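Local coordinates for protein FACT complex subunit POB3 (Chaetomium thermophilum var. thermophilum, PDB 4KHB) that probably reorganises nucleosomes during transcription, replication and repair as part of the FACT histone chaperone, and through this N-terminal fragment pairs with SPT16, at residues Ala6-Asp11 against Gly22-Ala27; Asn146-Phe152 against Val179-Ile185; Glu151-Gly155 against Val166-Ser172. All coordinates share one frame; numbering follows the deposited sequence.

Contact 1. Residues Ala6-Asp11 against Gly22-Ala27; sequences AIESFD and GKCRFA
The rings of Phe10 and Phe26 meet at a steep angle, their planes 81° apart and their centroids 5.8 Å from each other. Phe10 CD1 lies in the plane of the Phe26 ring, at its edge, and CE1 of Phe10 comes within 3.7 Å of Phe26 CD2. Glu8 O and Cys24 O sit at the edges of the Phe26 and Phe10 rings respectively.

The backbones run antiparallel, with a 163° angle between the strand directions. Glu8 with Phe26 and Phe10 with Cys24 are hydrogen-bonded pairs, and Phe26 N reaches Glu8 O at 2.6 Å in an almost straight bond. Ser9 with Arg25 is the non-hydrogen-bonded pair between them. Ser9 OG, anti to the backbone N (chi1 -178°), is turned to Lys23, where CE lies 3.2 Å from it.

In this PH-like domain, strand 8-11 is an edge strand of the four-stranded sheet within this chain, and strand 22-27 pairs on its other side with the antiparallel strand 30-35. The Phe10 and Phe26 side chains pack on Ile89 of helix 83-92, whose Arg85 forms a salt bridge with Glu8 and a cation-pi contact with Phe10.

Contact 2. Residues Asn146-Phe152 against Val179-Ile185; sequences NEIAVEF and VEIRFYI
Different first torsions bring Glu147 and Arg182 together: CG of Glu147 stands anti to the backbone N (chi1 -173°), whereas CG of Arg182 is anti to its carbonyl carbon (chi1 -59°). Both chains are then extended, and they converge on the face that also carries Ala149 and Glu180. Glu147 OE1 approaches the guanidinium edge, where its 3.4 Å distance from Arg182 NH1 makes the salt bridge weak; it also touches Arg182 CD. Arg182 NE makes the shorter bond, 2.9 Å to Glu180 OE1, which lies in the guanidinium plane although the donor stands above the carboxylate plane.

On the other face, Val150 CG2 meets the edge of the Phe183 ring at CE2. Flanking residues add to this packing: Ile181 CG1 lies at the edge of the Phe152 ring, 3.9 Å from Phe152 CE2, and Ile148 CG1 touches Ile185 CD1. At the end of the pairing, the Asn146 amide stands at 78° to the Tyr184 ring, with ND2 3.7 Å from Tyr184 CE1.

The strands are antiparallel, and paired bonds join Ile148 to Phe183 and Val150 to Ile181. Strand 147-152 is the middle of the three strands of this chain's sheet, and strand 177-184 pairs on its far side with an antiparallel strand of the SPT16D chain, so the sheet of this PH-like domain continues across the heterodimer interface. Glu147 OE2 has its stronger partner there, a salt bridge to Arg94 of the SPT16D chain. Held mainly by Glu180, the Arg182 charge would probably favour ionised Glu180, while Glu147 extends the network into the partner subunit.

Contact 3. Residues Glu151-Gly155 against Val166-Ser172; sequences EFAPG and VKSKKAS
Ser168 grips Ala153 through two hydrogen bonds of opposite direction. Ala153 N donates to Ser168 OG, 3.0 Å away and nearly straight at 166°. In return Ser168 N donates to Ala153 O, also over 3.0 Å, but from well above the carbonyl plane, tilted 51° from it. The first torsion of Ser168 (chi1 -56°) turns OG away from its own carbonyl carbon and places it where Ala153 N can reach it.

Van der Waals contacts flank this pair. Ala153 CB rests against the backbone oxygen of Val166, a poorly ordered residue, the extended Lys167 chain runs past Ala153 O with its CG, and Pro154 CB meets Ser172 CB at 3.7 Å. Phe152 contributes an apolar contact through its CB, 4.1 Å from Ala171 CB, while Ser168 OG lies near the plane of its ring, at the edge.

The contact belongs to the long connection between strands 147-152 and 177-184 of the SSRP1-family PH-like region, and joins the end of the first strand to the returning loop. A helix-like turn at 169-171 brings Ala171 and Ser172 back to Phe152 and Pro154.

Farther out, Ser168 OG also bonds to Glu136 O, while the Glu136 carboxylate accepts a bond from Ala171 N. Lys170 forms a salt bridge with Asp16, in the range of the N-terminal PH domain. Met41 of the SPT16D chain packs on Phe152, Lys170 and Ala171.

Contact 1 lies in the POB3-like N-terminal PH domain, while contacts 2 and 3 both lie in the SSRP1-family PH-like region. The centres of contacts 1 and 2 are about 38 Å apart, on opposite sides of the chain's centre, and their nearest atoms are about 24 Å apart. Contact 3 falls closer to contact 1, with about 29 Å between centres and about 14 Å between nearest atoms. Contacts 2 and 3 share Glu151 and Phe152, and their centres are about 15 Å apart: strand 147-152 pairs in one and runs into the loop contact in the other. Both also approach the SPT16D chain, whereas contact 1 touches no other chain of the assembly.

Contact 1. Residues Ala6-Asp11 against Gly22-Ala27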
loop_
_atom_site.group_PDB
_atom_site.type_symbol
_atom_site.label_atom_id
_atom_site.label_comp_id
_atom_site.label_asym_id
_atom_site.label_seq_id
_atom_site.Cartn_x
_atom_site.Cartn_y
_atom_site.Cartn_z
ATOM N N ALA H 6 -20.810 -26.705 -2.385
ATOM C CA ALA H 6 -19.731 -27.353 -1.658
ATOM C C ALA H 6 -18.455 -26.550 -1.835
ATOM O O ALA H 6 -17.809 -26.154 -0.863
ATOM C CB ALA H 6 -19.541 -28.784 -2.148
ATOM N N ILE H 7 -18.102 -26.322 -3.096
ATOM C CA ILE H 7 -16.961 -25.495 -3.471
ATOM C C ILE H 7 -17.399 -24.188 -4.122
ATOM O O ILE H 7 -18.278 -24.183 -4.986
ATOM C CB ILE H 7 -16.038 -26.248 -4.471
ATOM C CG1 ILE H 7 -15.047 -27.156 -3.741
ATOM C CG2 ILE H 7 -15.234 -25.275 -5.314
ATOM C CD1 ILE H 7 -15.115 -27.086 -2.237
ATOM N N GLU H 8 -16.804 -23.082 -3.689
ATOM C CA GLU H 8 -16.926 -21.824 -4.412
ATOM C C GLU H 8 -15.584 -21.470 -5.028
ATOM O O GLU H 8 -14.588 -21.301 -4.319
ATOM C CB GLU H 8 -17.393 -20.696 -3.493
ATOM C CG GLU H 8 -18.850 -20.784 -3.077
ATOM C CD GLU H 8 -19.789 -20.452 -4.219
ATOM O OE1 GLU H 8 -19.332 -19.826 -5.199
ATOM O OE2 GLU H 8 -20.983 -20.802 -4.134
ATOM N N SER H 9 -15.555 -21.364 -6.351
ATOM C CA SER H 9 -14.297 -21.170 -7.057
ATOM C C SER H 9 -14.271 -19.812 -7.738
ATOM O O SER H 9 -15.304 -19.308 -8.187
ATOM C CB SER H 9 -14.078 -22.291 -8.076
ATOM O OG SER H 9 -12.834 -22.141 -8.731
ATOM N N PHE H 10 -13.082 -19.226 -7.821
ATOM C CA PHE H 10 -12.908 -17.918 -8.432
ATOM C C PHE H 10 -11.634 -17.947 -9.263
ATOM O O PHE H 10 -10.592 -18.412 -8.793
ATOM C CB PHE H 10 -12.826 -16.828 -7.362
ATOM C CG PHE H 10 -14.092 -16.651 -6.573
ATOM C CD1 PHE H 10 -14.333 -17.405 -5.431
ATOM C CD2 PHE H 10 -15.049 -15.732 -6.979
ATOM C CE1 PHE H 10 -15.505 -17.238 -4.704
ATOM C CE2 PHE H 10 -16.219 -15.560 -6.261
ATOM C CZ PHE H 10 -16.448 -16.313 -5.122
ATOM N N ASP H 11 -11.717 -17.461 -10.496
ATOM C CA ASP H 11 -10.587 -17.549 -11.411
ATOM C C ASP H 11 -9.811 -16.242 -11.521
ATOM O O ASP H 11 -10.331 -15.172 -11.196
ATOM C CB ASP H 11 -11.069 -17.996 -12.794
ATOM C CG ASP H 11 -10.941 -19.494 -12.995
ATOM O OD1 ASP H 11 -9.883 -20.053 -12.632
ATOM O OD2 ASP H 11 -11.894 -20.113 -13.510
ATOM N N GLY H 22 -4.051 -17.351 -10.459
ATOM C CA GLY H 22 -4.309 -18.737 -10.123
ATOM C C GLY H 22 -5.765 -18.964 -9.779
ATOM O O GLY H 22 -6.585 -18.054 -9.907
ATOM N N LYS H 23 -6.093 -20.174 -9.340
ATOM C CA LYS H 23 -7.475 -20.517 -9.034
ATOM C C LYS H 23 -7.716 -20.508 -7.529
ATOM O O LYS H 23 -6.969 -21.127 -6.766
ATOM C CB LYS H 23 -7.809 -21.885 -9.629
ATOM C CG LYS H 23 -9.283 -22.254 -9.610
ATOM C CD LYS H 23 -9.499 -23.566 -10.352
ATOM C CE LYS H 23 -10.966 -23.823 -10.635
ATOM N NZ LYS H 23 -11.192 -25.176 -11.213
ATOM N N CYS H 24 -8.758 -19.799 -7.106
ATOM C CA CYS H 24 -9.081 -19.687 -5.689
ATOM C C CYS H 24 -10.348 -20.458 -5.338
ATOM O O CYS H 24 -11.424 -20.165 -5.860
ATOM C CB CYS H 24 -9.245 -18.215 -5.304
ATOM S SG CYS H 24 -9.347 -17.910 -3.526
ATOM N N ARG H 25 -10.219 -21.448 -4.461
ATOM C CA ARG H 25 -11.351 -22.278 -4.058
ATOM C C ARG H 25 -11.687 -22.136 -2.586
ATOM O O ARG H 25 -10.813 -22.259 -1.727
ATOM C CB ARG H 25 -11.098 -23.749 -4.399
ATOM C CG ARG H 25 -11.353 -24.057 -5.864
ATOM C CD ARG H 25 -10.333 -24.970 -6.505
ATOM N NE ARG H 25 -10.975 -25.859 -7.470
ATOM C CZ ARG H 25 -10.328 -26.576 -8.384
ATOM N NH1 ARG H 25 -9.010 -26.485 -8.490
ATOM N NH2 ARG H 25 -11.002 -27.358 -9.212
ATOM N N PHE H 26 -12.950 -21.819 -2.307
ATOM C CA PHE H 26 -13.427 -21.721 -0.936
ATOM C C PHE H 26 -14.253 -22.959 -0.553
ATOM O O PHE H 26 -15.103 -23.416 -1.326
ATOM C CB PHE H 26 -14.241 -20.442 -0.753
ATOM C CG PHE H 26 -13.420 -19.186 -0.860
ATOM C CD1 PHE H 26 -12.765 -18.675 0.250
ATOM C CD2 PHE H 26 -13.309 -18.513 -2.070
ATOM C CE1 PHE H 26 -12.009 -17.519 0.159
ATOM C CE2 PHE H 26 -12.557 -17.354 -2.170
ATOM C CZ PHE H 26 -11.906 -16.856 -1.055
ATOM N N ALA H 27 -13.980 -23.502 0.634
ATOM C CA ALA H 27 -14.741 -24.622 1.195
ATOM C C ALA H 27 -15.011 -24.361 2.668
ATOM O O ALA H 27 -14.476 -23.413 3.241
ATOM C CB ALA H 27 -13.997 -25.933 1.025
#

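Contact 2. Residues Asn146-Phe152 against Val179-Ile185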
loop_
_atom_site.group_PDB
_atom_site.type_symbol
_atom_site.label_atom_id
_atom_site.label_comp_id
_atom_site.label_asym_id
_atom_site.label_seq_id
_atom_site.Cartn_x
_atom_site.Cartn_y
_atom_site.Cartn_z
ATOM N N ASN H 146 11.036 13.600 15.577
ATOM C CA ASN H 146 10.427 12.463 16.253
ATOM C C ASN H 146 10.268 11.614 14.997
ATOM O O ASN H 146 9.217 11.639 14.358
ATOM C CB ASN H 146 9.081 12.885 16.840
ATOM C CG ASN H 146 9.220 13.860 17.994
ATOM O OD1 ASN H 146 9.235 13.461 19.158
ATOM N ND2 ASN H 146 9.398 15.135 17.674
ATOM N N GLU H 147 11.299 10.853 14.643
ATOM C CA GLU H 147 11.218 10.118 13.382
ATOM C C GLU H 147 11.572 8.634 13.457
ATOM O O GLU H 147 12.595 8.244 14.026
ATOM C CB GLU H 147 12.117 10.808 12.352
ATOM C CG GLU H 147 12.014 10.258 10.942
ATOM C CD GLU H 147 12.810 11.079 9.949
ATOM O OE1 GLU H 147 13.568 10.485 9.155
ATOM O OE2 GLU H 147 12.661 12.318 9.949
ATOM N N ILE H 148 10.703 7.821 12.860
ATOM C CA ILE H 148 10.864 6.374 12.822
ATOM C C ILE H 148 11.096 5.911 11.388
ATOM O O ILE H 148 10.366 6.310 10.478
ATOM C CB ILE H 148 9.610 5.654 13.370
ATOM C CG1 ILE H 148 9.027 6.397 14.577
ATOM C CG2 ILE H 148 9.922 4.197 13.698
ATOM C CD1 ILE H 148 9.934 6.419 15.796
ATOM N N ALA H 149 12.111 5.075 11.182
ATOM C CA ALA H 149 12.385 4.528 9.859
ATOM C C ALA H 149 11.941 3.074 9.790
ATOM O O ALA H 149 12.301 2.270 10.654
ATOM C CB ALA H 149 13.866 4.651 9.528
ATOM N N VAL H 150 11.163 2.737 8.765
ATOM C CA VAL H 150 10.735 1.360 8.551
ATOM C C VAL H 150 11.395 0.854 7.277
ATOM O O VAL H 150 11.100 1.338 6.182
ATOM C CB VAL H 150 9.203 1.246 8.427
ATOM C CG1 VAL H 150 8.795 -0.198 8.205
ATOM C CG2 VAL H 150 8.530 1.797 9.668
ATOM N N GLU H 151 12.288 -0.119 7.426
ATOM C CA GLU H 151 13.112 -0.578 6.312
ATOM C C GLU H 151 12.713 -1.950 5.786
ATOM O O GLU H 151 12.242 -2.809 6.536
ATOM C CB GLU H 151 14.596 -0.573 6.696
ATOM C CG GLU H 151 14.964 0.457 7.753
ATOM C CD GLU H 151 16.463 0.610 7.909
ATOM O OE1 GLU H 151 16.894 1.325 8.838
ATOM O OE2 GLU H 151 17.210 0.025 7.098
ATOM N N PHE H 152 12.908 -2.143 4.486
ATOM C CA PHE H 152 12.572 -3.400 3.838
ATOM C C PHE H 152 13.802 -4.028 3.196
ATOM O O PHE H 152 14.789 -3.344 2.920
ATOM C CB PHE H 152 11.481 -3.166 2.794
ATOM C CG PHE H 152 10.275 -2.457 3.337
ATOM C CD1 PHE H 152 9.276 -3.166 3.986
ATOM C CD2 PHE H 152 10.146 -1.081 3.208
ATOM C CE1 PHE H 152 8.163 -2.517 4.494
ATOM C CE2 PHE H 152 9.038 -0.425 3.714
ATOM C CZ PHE H 152 8.043 -1.144 4.356
ATOM N N VAL H 179 11.869 0.515 -0.512
ATOM C CA VAL H 179 13.105 0.346 0.236
ATOM C C VAL H 179 12.947 0.797 1.684
ATOM O O VAL H 179 13.402 0.120 2.611
ATOM C CB VAL H 179 14.257 1.136 -0.428
ATOM C CG1 VAL H 179 15.510 1.066 0.414
ATOM C CG2 VAL H 179 14.536 0.604 -1.820
ATOM N N GLU H 180 12.275 1.929 1.873
ATOM C CA GLU H 180 12.170 2.550 3.189
ATOM C C GLU H 180 10.989 3.517 3.277
ATOM O O GLU H 180 10.655 4.183 2.296
ATOM C CB GLU H 180 13.475 3.289 3.506
ATOM C CG GLU H 180 13.550 3.908 4.889
ATOM C CD GLU H 180 14.762 4.804 5.053
ATOM O OE1 GLU H 180 14.895 5.771 4.274
ATOM O OE2 GLU H 180 15.584 4.537 5.955
ATOM N N ILE H 181 10.350 3.578 4.445
ATOM C CA ILE H 181 9.356 4.613 4.727
ATOM C C ILE H 181 9.699 5.266 6.061
ATOM O O ILE H 181 10.025 4.579 7.032
ATOM C CB ILE H 181 7.923 4.049 4.808
ATOM C CG1 ILE H 181 7.620 3.186 3.582
ATOM C CG2 ILE H 181 6.907 5.183 4.913
ATOM C CD1 ILE H 181 6.190 2.701 3.506
ATOM N N ARG H 182 9.624 6.592 6.104
ATOM C CA ARG H 182 9.887 7.336 7.327
ATOM C C ARG H 182 8.644 8.077 7.804
ATOM O O ARG H 182 7.967 8.741 7.016
ATOM C CB ARG H 182 11.050 8.308 7.105
ATOM C CG ARG H 182 12.337 7.617 6.686
ATOM C CD ARG H 182 13.513 8.572 6.655
ATOM N NE ARG H 182 14.729 7.917 6.185
ATOM C CZ ARG H 182 15.958 8.354 6.441
ATOM N NH1 ARG H 182 16.134 9.453 7.161
ATOM N NH2 ARG H 182 17.008 7.695 5.974
ATOM N N PHE H 183 8.353 7.975 9.095
ATOM C CA PHE H 183 7.182 8.637 9.651
ATOM C C PHE H 183 7.620 9.670 10.676
ATOM O O PHE H 183 8.568 9.438 11.433
ATOM C CB PHE H 183 6.263 7.615 10.326
ATOM C CG PHE H 183 5.669 6.610 9.381
ATOM C CD1 PHE H 183 4.483 6.884 8.716
ATOM C CD2 PHE H 183 6.292 5.389 9.164
ATOM C CE1 PHE H 183 3.929 5.962 7.845
ATOM C CE2 PHE H 183 5.746 4.460 8.295
ATOM C CZ PHE H 183 4.562 4.747 7.634
ATOM N N TYR H 184 6.939 10.811 10.697
ATOM C CA TYR H 184 7.100 11.758 11.788
ATOM C C TYR H 184 5.970 11.534 12.777
ATOM O O TYR H 184 4.806 11.802 12.473
ATOM C CB TYR H 184 7.095 13.199 11.276
ATOM C CG TYR H 184 7.062 14.220 12.385
ATOM C CD1 TYR H 184 8.194 14.480 13.144
ATOM C CD2 TYR H 184 5.909 14.945 12.659
ATOM C CE1 TYR H 184 8.174 15.409 14.159
ATOM C CE2 TYR H 184 5.880 15.881 13.669
ATOM C CZ TYR H 184 7.018 16.109 14.416
ATOM O OH TYR H 184 7.000 17.040 15.426
ATOM N N ILE H 185 6.323 11.043 13.961
ATOM C CA ILE H 185 5.348 10.725 14.996
ATOM C C ILE H 185 5.719 11.425 16.296
ATOM O O ILE H 185 6.625 10.983 17.003
ATOM C CB ILE H 185 5.271 9.202 15.249
ATOM C CG1 ILE H 185 5.021 8.441 13.940
ATOM C CG2 ILE H 185 4.191 8.878 16.274
ATOM C CD1 ILE H 185 4.951 6.931 14.096
#

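Contact 3. Residues Glu151-Gly155 against Val166-Ser172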
loop_
_atom_site.group_PDB
_atom_site.type_symbol
_atom_site.label_atom_id
_atom_site.label_comp_id
_atom_site.label_asym_id
_atom_site.label_seq_id
_atom_site.Cartn_x
_atom_site.Cartn_y
_atom_site.Cartn_z
ATOM N N GLU H 151 12.288 -0.119 7.426
ATOM C CA GLU H 151 13.112 -0.578 6.312
ATOM C C GLU H 151 12.713 -1.950 5.786
ATOM O O GLU H 151 12.242 -2.809 6.536
ATOM C CB GLU H 151 14.596 -0.573 6.696
ATOM C CG GLU H 151 14.964 0.457 7.753
ATOM C CD GLU H 151 16.463 0.610 7.909
ATOM O OE1 GLU H 151 16.894 1.325 8.838
ATOM O OE2 GLU H 151 17.210 0.025 7.098
ATOM N N PHE H 152 12.908 -2.143 4.486
ATOM C CA PHE H 152 12.572 -3.400 3.838
ATOM C C PHE H 152 13.802 -4.028 3.196
ATOM O O PHE H 152 14.789 -3.344 2.920
ATOM C CB PHE H 152 11.481 -3.166 2.794
ATOM C CG PHE H 152 10.275 -2.457 3.337
ATOM C CD1 PHE H 152 9.276 -3.166 3.986
ATOM C CD2 PHE H 152 10.146 -1.081 3.208
ATOM C CE1 PHE H 152 8.163 -2.517 4.494
ATOM C CE2 PHE H 152 9.038 -0.425 3.714
ATOM C CZ PHE H 152 8.043 -1.144 4.356
ATOM N N ALA H 153 13.739 -5.335 2.958
ATOM C CA ALA H 153 14.823 -6.052 2.296
ATOM C C ALA H 153 14.312 -6.691 1.018
ATOM O O ALA H 153 14.074 -7.900 0.981
ATOM C CB ALA H 153 15.398 -7.113 3.217
ATOM N N PRO H 154 14.130 -5.880 -0.034
ATOM C CA PRO H 154 13.595 -6.411 -1.288
ATOM C C PRO H 154 14.614 -7.297 -1.993
ATOM O O PRO H 154 14.237 -8.159 -2.787
ATOM C CB PRO H 154 13.323 -5.147 -2.108
ATOM C CG PRO H 154 14.318 -4.157 -1.597
ATOM C CD PRO H 154 14.413 -4.434 -0.123
ATOM N N GLY H 155 15.893 -7.079 -1.700
ATOM C CA GLY H 155 16.961 -7.806 -2.357
ATOM C C GLY H 155 17.772 -8.644 -1.389
ATOM O O GLY H 155 17.937 -9.849 -1.580
ATOM N N VAL H 166 15.999 -11.753 6.750
ATOM C CA VAL H 166 14.586 -11.630 6.389
ATOM C C VAL H 166 14.433 -11.096 4.964
ATOM O O VAL H 166 15.250 -10.294 4.507
ATOM C CB VAL H 166 13.845 -10.694 7.378
ATOM C CG1 VAL H 166 12.373 -10.554 7.012
ATOM C CG2 VAL H 166 13.983 -11.207 8.804
ATOM N N LYS H 167 13.404 -11.555 4.256
ATOM C CA LYS H 167 13.122 -11.041 2.920
ATOM C C LYS H 167 11.727 -10.432 2.763
ATOM O O LYS H 167 10.736 -10.967 3.266
ATOM C CB LYS H 167 13.282 -12.135 1.863
ATOM C CG LYS H 167 13.716 -11.587 0.514
ATOM C CD LYS H 167 13.512 -12.591 -0.602
ATOM C CE LYS H 167 13.743 -11.936 -1.950
ATOM N NZ LYS H 167 13.633 -12.906 -3.068
ATOM N N SER H 168 11.664 -9.314 2.045
ATOM C CA SER H 168 10.416 -8.592 1.815
ATOM C C SER H 168 10.044 -8.931 0.372
ATOM O O SER H 168 10.491 -8.262 -0.562
ATOM C CB SER H 168 10.623 -7.094 2.052
ATOM O OG SER H 168 11.137 -6.846 3.349
ATOM N N LYS H 169 9.220 -9.961 0.197
ATOM C CA LYS H 169 8.696 -10.325 -1.121
ATOM C C LYS H 169 7.649 -9.368 -1.702
ATOM O O LYS H 169 7.633 -9.136 -2.914
ATOM C CB LYS H 169 8.185 -11.773 -1.120
ATOM C CG LYS H 169 8.961 -12.686 -0.176
ATOM C CD LYS H 169 8.294 -14.043 0.013
ATOM C CE LYS H 169 9.003 -14.859 1.096
ATOM N NZ LYS H 169 8.181 -15.041 2.323
ATOM N N LYS H 170 6.775 -8.820 -0.863
ATOM C CA LYS H 170 5.750 -7.905 -1.364
ATOM C C LYS H 170 6.328 -6.533 -1.696
ATOM O O LYS H 170 5.789 -5.811 -2.533
ATOM C CB LYS H 170 4.593 -7.761 -0.370
ATOM C CG LYS H 170 3.761 -9.019 -0.176
ATOM C CD LYS H 170 2.586 -8.754 0.757
ATOM C CE LYS H 170 1.679 -9.969 0.852
ATOM N NZ LYS H 170 0.531 -9.757 1.775
ATOM N N ALA H 171 7.425 -6.175 -1.037
ATOM C CA ALA H 171 8.109 -4.925 -1.337
ATOM C C ALA H 171 8.786 -4.989 -2.702
ATOM O O ALA H 171 8.982 -3.964 -3.356
ATOM C CB ALA H 171 9.127 -4.604 -0.254
ATOM N N SER H 172 9.142 -6.201 -3.122
ATOM C CA SER H 172 9.898 -6.401 -4.355
ATOM C C SER H 172 9.044 -6.952 -5.493
ATOM O O SER H 172 9.562 -7.255 -6.568
ATOM C CB SER H 172 11.089 -7.332 -4.104
ATOM O OG SER H 172 10.659 -8.633 -3.748
#